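Side-chain contacts in siderophore periplasmic binding protein (PDB 5DH0), which probably binds an iron-loaded siderophore of the fuscachelin type outside the cell membrane and hands it on for uptake: residues S142-R145 with N146-L149; E150-V154 with V155-E159; L269-L273 with P274-A278. One frame throughout, in Å; residues are numbered along the deposited sequence.

Contact 1. Residues S142-R145 with N146-L149; sequences SGLR and NMTL
Ser-142 meets both flat groups of this contact. Its CA lies over the centre of one face of the Arg-145 guanidinium, 3.5 Å above the plane, and its O takes a bond from the Asn-146 amide. Asn-146 ND2 turns back one helical turn to Ser-142 O, 3.0 Å away. That oxygen lies 21° out of the amide plane. Ser-142 O also accepts the backbone bond from Asn-146 N, and the two donors reach it from opposite faces of its carbonyl plane. The amide oxygen, OD1, has a weak hydrogen bond with Tyr-292 OH. Arg-145 CG stands between its backbone N and carbonyl carbon (chi1 57°), and the extended chain runs back toward the helix start. NH2 makes a salt bridge with Glu-209. Leu-144 and Met-147 lie side by side, with CD2 3.9 Å from CE, and face strand 132-137 through Phe-137. Thr-148 OG1 lies 3.2 Å from Arg-145 O, but its hydrogen bond is to Arg-290 O. Bonds from Met-147 N, Thr-148 N and Leu-149 N continue the i to i+4 pattern. This is the first part of an alpha-helix packed between the parallel sheet and helices 158-178 and 292-307 of a periplasmic binding protein.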
loop_
_atom_site.group_PDB
_atom_site.type_symbol
_atom_site.label_atom_id
_atom_site.label_comp_id
_atom_site.label_asym_id
_atom_site.label_seq_id
_atom_site.Cartn_x
_atom_site.Cartn_y
_atom_site.Cartn_z
ATOM N N SER A 142 -0.743 16.777 15.627
ATOM C CA SER A 142 0.135 17.808 16.190
ATOM C C SER A 142 -0.639 18.828 17.044
ATOM O O SER A 142 -0.044 19.530 17.851
ATOM C CB SER A 142 0.915 18.520 15.077
ATOM O OG SER A 142 0.059 19.216 14.181
ATOM N N GLY A 143 -1.961 18.894 16.886
ATOM C CA GLY A 143 -2.781 19.769 17.712
ATOM C C GLY A 143 -2.609 19.546 19.211
ATOM O O GLY A 143 -2.631 20.492 20.000
ATOM N N LEU A 144 -2.429 18.285 19.593
ATOM C CA LEU A 144 -2.244 17.876 20.981
ATOM C C LEU A 144 -0.943 18.389 21.594
ATOM O O LEU A 144 -0.958 19.116 22.595
ATOM C CB LEU A 144 -2.268 16.348 21.081
ATOM C CG LEU A 144 -3.594 15.666 21.396
ATOM C CD1 LEU A 144 -3.433 14.139 21.375
ATOM C CD2 LEU A 144 -4.080 16.129 22.761
ATOM N N ARG A 145 0.187 18.006 20.996
ATOM C CA ARG A 145 1.471 18.330 21.588
ATOM C C ARG A 145 1.701 19.843 21.520
ATOM O O ARG A 145 2.440 20.402 22.341
ATOM C CB ARG A 145 2.603 17.550 20.913
ATOM C CG ARG A 145 2.731 17.737 19.411
ATOM C CD ARG A 145 3.794 16.787 18.851
ATOM N NE ARG A 145 3.853 16.828 17.391
ATOM C CZ ARG A 145 3.192 15.996 16.592
ATOM N NH1 ARG A 145 2.427 15.033 17.100
ATOM N NH2 ARG A 145 3.309 16.121 15.281
ATOM N N ASN A 146 1.025 20.514 20.589
ATOM C CA ASN A 146 1.109 21.975 20.533
ATOM C C ASN A 146 0.234 22.661 21.600
ATOM O O ASN A 146 0.588 23.723 22.119
ATOM C CB ASN A 146 0.752 22.485 19.129
ATOM C CG ASN A 146 1.960 22.495 18.195
ATOM O OD1 ASN A 146 2.920 23.239 18.423
ATOM N ND2 ASN A 146 1.928 21.655 17.147
ATOM N N MET A 147 -0.895 22.052 21.936
ATOM C CA MET A 147 -1.739 22.570 23.013
ATOM C C MET A 147 -1.036 22.435 24.374
ATOM O O MET A 147 -1.100 23.342 25.205
ATOM C CB MET A 147 -3.098 21.856 23.017
ATOM C CG MET A 147 -3.990 22.174 24.215
ATOM S SD MET A 147 -3.797 20.970 25.563
ATOM C CE MET A 147 -4.213 19.456 24.709
ATOM N N THR A 148 -0.354 21.318 24.608
ATOM C CA THR A 148 0.294 21.147 25.901
ATOM C C THR A 148 1.556 21.994 25.971
ATOM O O THR A 148 2.012 22.335 27.061
ATOM C CB THR A 148 0.660 19.673 26.220
ATOM O OG1 THR A 148 1.453 19.132 25.157
ATOM C CG2 THR A 148 -0.579 18.833 26.419
ATOM N N LEU A 149 2.126 22.318 24.813
ATOM C CA LEU A 149 3.215 23.287 24.759
ATOM C C LEU A 149 2.741 24.644 25.309
ATOM O O LEU A 149 3.458 25.294 26.068
ATOM C CB LEU A 149 3.739 23.443 23.326
ATOM C CG LEU A 149 4.657 24.640 23.083
ATOM C CD1 LEU A 149 5.967 24.431 23.823
ATOM C CD2 LEU A 149 4.913 24.882 21.594
#

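Contact 2. Residues E150-V154 with V155-E159; sequences ELSRV and VGDGE
Ser-152 O and Arg-153 O accept the two bonds of a Schellman motif that ends helix 142-154 before helix 158-178 starts. Asp-157 N reaches back to Ser-152 O at 2.7 Å. Gly-156 N bonds to Arg-153 O from above the carbonyl plane, 62° out of it. Gly-156 is the C-prime residue. Its positive phi of 91° is readily taken up by glycine, which has no CB to meet the preceding carbonyl oxygen. One residue earlier, Val-155 N still makes the ordinary helical bond to Leu-151 O.

Two waters complete the polar links. One lies 2.8 Å from Ser-152 OG and links it to Asp-157 OD2, to which the water donates. Ser-152 OG is also hydrogen-bonded to Thr-148 O, and OD2 is in a salt bridge with Arg-160. The second water donates to Arg-153 O and accepts from Gly-158 N. This gives the first amide of the next helix a partner, while the Asp-157 carboxylate makes no capping bond.

Arg-153 makes two salt bridges: NH1 with Glu-150 OE2 at 2.7 Å, one turn back, and NE with Glu-162. On the apolar side, Val-155 packs on Val-54 and Ile-108. Nearer the backbone, Arg-153 CG passes alongside Gly-158 CA at 3.7 Å, where glycine has no side chain in the way.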
loop_
_atom_site.group_PDB
_atom_site.type_symbol
_atom_site.label_atom_id
_atom_site.label_comp_id
_atom_site.label_asym_id
_atom_site.label_seq_id
_atom_site.Cartn_x
_atom_site.Cartn_y
_atom_site.Cartn_z
ATOM N N GLU A 150 1.529 25.062 24.949
ATOM C CA GLU A 150 0.985 26.336 25.432
ATOM C C GLU A 150 0.738 26.349 26.935
ATOM O O GLU A 150 1.029 27.337 27.618
ATOM C CB GLU A 150 -0.328 26.684 24.711
ATOM C CG GLU A 150 -0.151 27.025 23.250
ATOM C CD GLU A 150 0.836 28.156 23.050
ATOM O OE1 GLU A 150 0.993 28.992 23.975
ATOM O OE2 GLU A 150 1.472 28.200 21.974
ATOM N N LEU A 151 0.176 25.262 27.450
ATOM C CA LEU A 151 -0.053 25.149 28.882
ATOM C C LEU A 151 1.289 25.198 29.612
ATOM O O LEU A 151 1.390 25.772 30.703
ATOM C CB LEU A 151 -0.820 23.864 29.205
ATOM C CG LEU A 151 -2.258 23.908 28.677
ATOM C CD1 LEU A 151 -2.999 22.603 28.980
ATOM C CD2 LEU A 151 -3.004 25.104 29.250
ATOM N N SER A 152 2.320 24.616 28.996
ATOM C CA SER A 152 3.652 24.616 29.580
ATOM C C SER A 152 4.181 26.034 29.754
ATOM O O SER A 152 4.794 26.364 30.779
ATOM C CB SER A 152 4.614 23.813 28.726
ATOM O OG SER A 152 4.405 22.432 28.904
ATOM N N ARG A 153 3.945 26.874 28.753
ATOM C CA ARG A 153 4.420 28.242 28.821
ATOM C C ARG A 153 3.704 28.947 29.971
ATOM O O ARG A 153 4.323 29.654 30.763
ATOM C CB ARG A 153 4.198 28.967 27.487
ATOM C CG ARG A 153 5.161 28.534 26.402
ATOM C CD ARG A 153 4.825 29.188 25.088
ATOM N NE ARG A 153 5.732 28.769 24.026
ATOM C CZ ARG A 153 5.364 28.617 22.759
ATOM N NH1 ARG A 153 4.105 28.847 22.411
ATOM N NH2 ARG A 153 6.242 28.225 21.846
ATOM N N VAL A 154 2.403 28.716 30.077
ATOM C CA VAL A 154 1.580 29.403 31.065
ATOM C C VAL A 154 1.963 29.070 32.514
ATOM O O VAL A 154 1.890 29.940 33.376
ATOM C CB VAL A 154 0.093 29.101 30.806
ATOM C CG1 VAL A 154 -0.683 28.919 32.091
ATOM C CG2 VAL A 154 -0.507 30.209 29.963
ATOM N N VAL A 155 2.406 27.846 32.787
ATOM C CA VAL A 155 2.787 27.489 34.156
ATOM C C VAL A 155 4.276 27.760 34.392
ATOM O O VAL A 155 4.840 27.360 35.419
ATOM C CB VAL A 155 2.474 25.991 34.497
ATOM C CG1 VAL A 155 1.004 25.663 34.240
ATOM C CG2 VAL A 155 3.388 25.048 33.727
ATOM N N GLY A 156 4.912 28.414 33.421
ATOM C CA GLY A 156 6.287 28.877 33.554
ATOM C C GLY A 156 7.355 27.904 33.086
ATOM O O GLY A 156 8.546 28.110 33.349
ATOM N N ASP A 157 6.938 26.855 32.378
ATOM C CA ASP A 157 7.847 25.801 31.936
ATOM C C ASP A 157 8.127 25.908 30.429
ATOM O O ASP A 157 8.536 24.937 29.782
ATOM C CB ASP A 157 7.255 24.428 32.285
ATOM C CG ASP A 157 8.259 23.302 32.154
ATOM O OD1 ASP A 157 9.449 23.524 32.476
ATOM O OD2 ASP A 157 7.853 22.197 31.724
ATOM N N GLY A 158 7.908 27.103 29.883
ATOM C CA GLY A 158 8.034 27.353 28.455
ATOM C C GLY A 158 9.355 26.973 27.807
ATOM O O GLY A 158 9.378 26.527 26.654
ATOM N N GLU A 159 10.459 27.130 28.528
ATOM C CA GLU A 159 11.755 26.875 27.916
ATOM C C GLU A 159 12.086 25.392 27.734
ATOM O O GLU A 159 12.638 25.010 26.695
ATOM C CB GLU A 159 12.858 27.549 28.711
ATOM C CG GLU A 159 14.164 27.534 27.951
ATOM C CD GLU A 159 15.305 28.169 28.718
ATOM O OE1 GLU A 159 15.112 29.293 29.242
ATOM O OE2 GLU A 159 16.395 27.545 28.780
HETATM O O HOH W 1 5.243 21.483 31.385
HETATM O O HOH W 2 7.036 29.555 30.524
#

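Contact 3. Residues L269-L273 with P274-A278; sequences LWQSL and PAVEA
Trp-270 and Val-276 meet through a CH-pi contact across a tight turn that leads into the short helix 274-277. Leu-273 is the N-cap residue, and Pro-274 is the first residue of the helix. Leu-273 O accepts a nearly straight bond from Glu-277 N at 2.9 Å, with an N-H...O angle of 170°. A weak bond from Val-276 N reaches the same oxygen.

The Val-276 side chain points back at the preceding residues. Its CB lies 3.3 Å from Leu-273 O and almost as near Trp-270 O. From there the two methyls part. CG1, anti to the backbone N (chi1 174°), lies by Trp-270 O and, 3.9 Å away, Gln-271 OE1. CG2, beside the backbone N, lies 3.1 Å from Trp-270 O and turns to the indole. It stands over the five-membered ring, 3.7 Å from the centroid and 23° off the normal. The same methyl also touches Leu-273 CB. Leu-273 CD1 covers the same face of the indole, toward its rim, so both side chains lie against one face of the ring. At the ring edge, in plane, lies Gln-271 NE2.

Trp-270 and Leu-273 are buried. Trp-270 packs on Leu-264 and Leu-265 of helix 259-265, and Leu-273 on Ile-247 of strand 246-250. Val-276, partly exposed, touches Val-281 of strand 281-284, as does Trp-270. The contact thus fastens the turn and short helix to an edge of the mixed sheet. On the outer side, Glu-277 CG lies 3.7 Å from Gln-271 O.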
loop_
_atom_site.group_PDB
_atom_site.type_symbol
_atom_site.label_atom_id
_atom_site.label_comp_id
_atom_site.label_asym_id
_atom_site.label_seq_id
_atom_site.Cartn_x
_atom_site.Cartn_y
_atom_site.Cartn_z
ATOM N N LEU A 269 -5.126 -16.034 13.096
ATOM C CA LEU A 269 -4.806 -15.319 11.866
ATOM C C LEU A 269 -3.646 -14.334 12.008
ATOM O O LEU A 269 -2.931 -14.076 11.045
ATOM C CB LEU A 269 -6.034 -14.577 11.357
ATOM C CG LEU A 269 -6.742 -15.279 10.205
ATOM C CD1 LEU A 269 -7.296 -16.622 10.655
ATOM C CD2 LEU A 269 -7.844 -14.383 9.671
ATOM N N TRP A 270 -3.469 -13.789 13.205
ATOM C CA TRP A 270 -2.332 -12.938 13.500
ATOM C C TRP A 270 -1.024 -13.648 13.163
ATOM O O TRP A 270 -0.106 -13.043 12.597
ATOM C CB TRP A 270 -2.344 -12.519 14.966
ATOM C CG TRP A 270 -1.317 -11.487 15.317
ATOM C CD1 TRP A 270 -0.109 -11.699 15.913
ATOM C CD2 TRP A 270 -1.417 -10.069 15.100
ATOM N NE1 TRP A 270 0.548 -10.499 16.083
ATOM C CE2 TRP A 270 -0.235 -9.486 15.591
ATOM C CE3 TRP A 270 -2.394 -9.240 14.541
ATOM C CZ2 TRP A 270 0.002 -8.111 15.529
ATOM C CZ3 TRP A 270 -2.156 -7.880 14.483
ATOM C CH2 TRP A 270 -0.969 -7.331 14.974
ATOM N N GLN A 271 -0.958 -14.940 13.459
ATOM C CA GLN A 271 0.288 -15.689 13.306
ATOM C C GLN A 271 0.696 -15.870 11.842
ATOM O O GLN A 271 1.865 -16.139 11.542
ATOM C CB GLN A 271 0.171 -17.045 14.000
ATOM C CG GLN A 271 -0.053 -16.910 15.500
ATOM C CD GLN A 271 1.108 -16.210 16.169
ATOM O OE1 GLN A 271 2.270 -16.456 15.831
ATOM N NE2 GLN A 271 0.806 -15.318 17.111
ATOM N N SER A 272 -0.256 -15.681 10.934
ATOM C CA SER A 272 0.023 -15.806 9.510
ATOM C C SER A 272 0.492 -14.508 8.838
ATOM O O SER A 272 0.925 -14.535 7.687
ATOM C CB SER A 272 -1.212 -16.335 8.793
ATOM O OG SER A 272 -1.624 -17.555 9.379
ATOM N N LEU A 273 0.404 -13.379 9.540
ATOM C CA LEU A 273 0.889 -12.105 8.995
ATOM C C LEU A 273 2.375 -12.156 8.680
ATOM O O LEU A 273 3.173 -12.577 9.529
ATOM C CB LEU A 273 0.629 -10.955 9.968
ATOM C CG LEU A 273 -0.833 -10.596 10.169
ATOM C CD1 LEU A 273 -0.963 -9.465 11.190
ATOM C CD2 LEU A 273 -1.470 -10.251 8.827
ATOM N N PRO A 274 2.749 -11.715 7.466
ATOM C CA PRO A 274 4.153 -11.572 7.068
ATOM C C PRO A 274 4.993 -10.889 8.149
ATOM O O PRO A 274 6.100 -11.339 8.438
ATOM C CB PRO A 274 4.079 -10.699 5.810
ATOM C CG PRO A 274 2.747 -10.978 5.230
ATOM C CD PRO A 274 1.822 -11.328 6.384
ATOM N N ALA A 275 4.473 -9.825 8.752
ATOM C CA ALA A 275 5.256 -9.095 9.744
ATOM C C ALA A 275 5.450 -9.932 11.003
ATOM O O ALA A 275 6.481 -9.838 11.676
ATOM C CB ALA A 275 4.605 -7.778 10.079
ATOM N N VAL A 276 4.462 -10.756 11.321
ATOM C CA VAL A 276 4.565 -11.622 12.487
ATOM C C VAL A 276 5.605 -12.702 12.224
ATOM O O VAL A 276 6.526 -12.889 13.015
ATOM C CB VAL A 276 3.208 -12.245 12.835
ATOM C CG1 VAL A 276 3.357 -13.255 13.964
ATOM C CG2 VAL A 276 2.238 -11.143 13.197
ATOM N N GLU A 277 5.474 -13.377 11.087
ATOM C CA GLU A 277 6.456 -14.365 10.654
ATOM C C GLU A 277 7.866 -13.813 10.541
ATOM O O GLU A 277 8.833 -14.545 10.729
ATOM C CB GLU A 277 6.048 -14.952 9.315
ATOM C CG GLU A 277 4.838 -15.851 9.413
ATOM C CD GLU A 277 4.310 -16.217 8.051
ATOM O OE1 GLU A 277 4.794 -15.609 7.075
ATOM O OE2 GLU A 277 3.425 -17.096 7.953
ATOM N N ALA A 278 7.986 -12.529 10.232
ATOM C CA ALA A 278 9.298 -11.909 10.101
ATOM C C ALA A 278 9.889 -11.456 11.434
ATOM O O ALA A 278 11.005 -10.928 11.463
ATOM C CB ALA A 278 9.222 -10.713 9.140
#

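Contacts 1 and 2 share helix 142-154, and their centres are about 12 Å apart. Contact 1 is the buried one, its centre about 10 Å from the centre of the chain. Contact 2 is partly buried at the helix end and joins it to helix 158-178. Contact 3 is also partly buried but lies on the opposite side of the chain's centre, about 23 Å from contact 1 between nearest atoms. The first two pack against the parallel sheet, the third against the mixed sheet. Their chemistry follows: regular helical bonds with a doubled acceptor and a buried arginine in contact 1, waters and salt bridges in contact 2, and mainly apolar and CH-pi packing in contact 3.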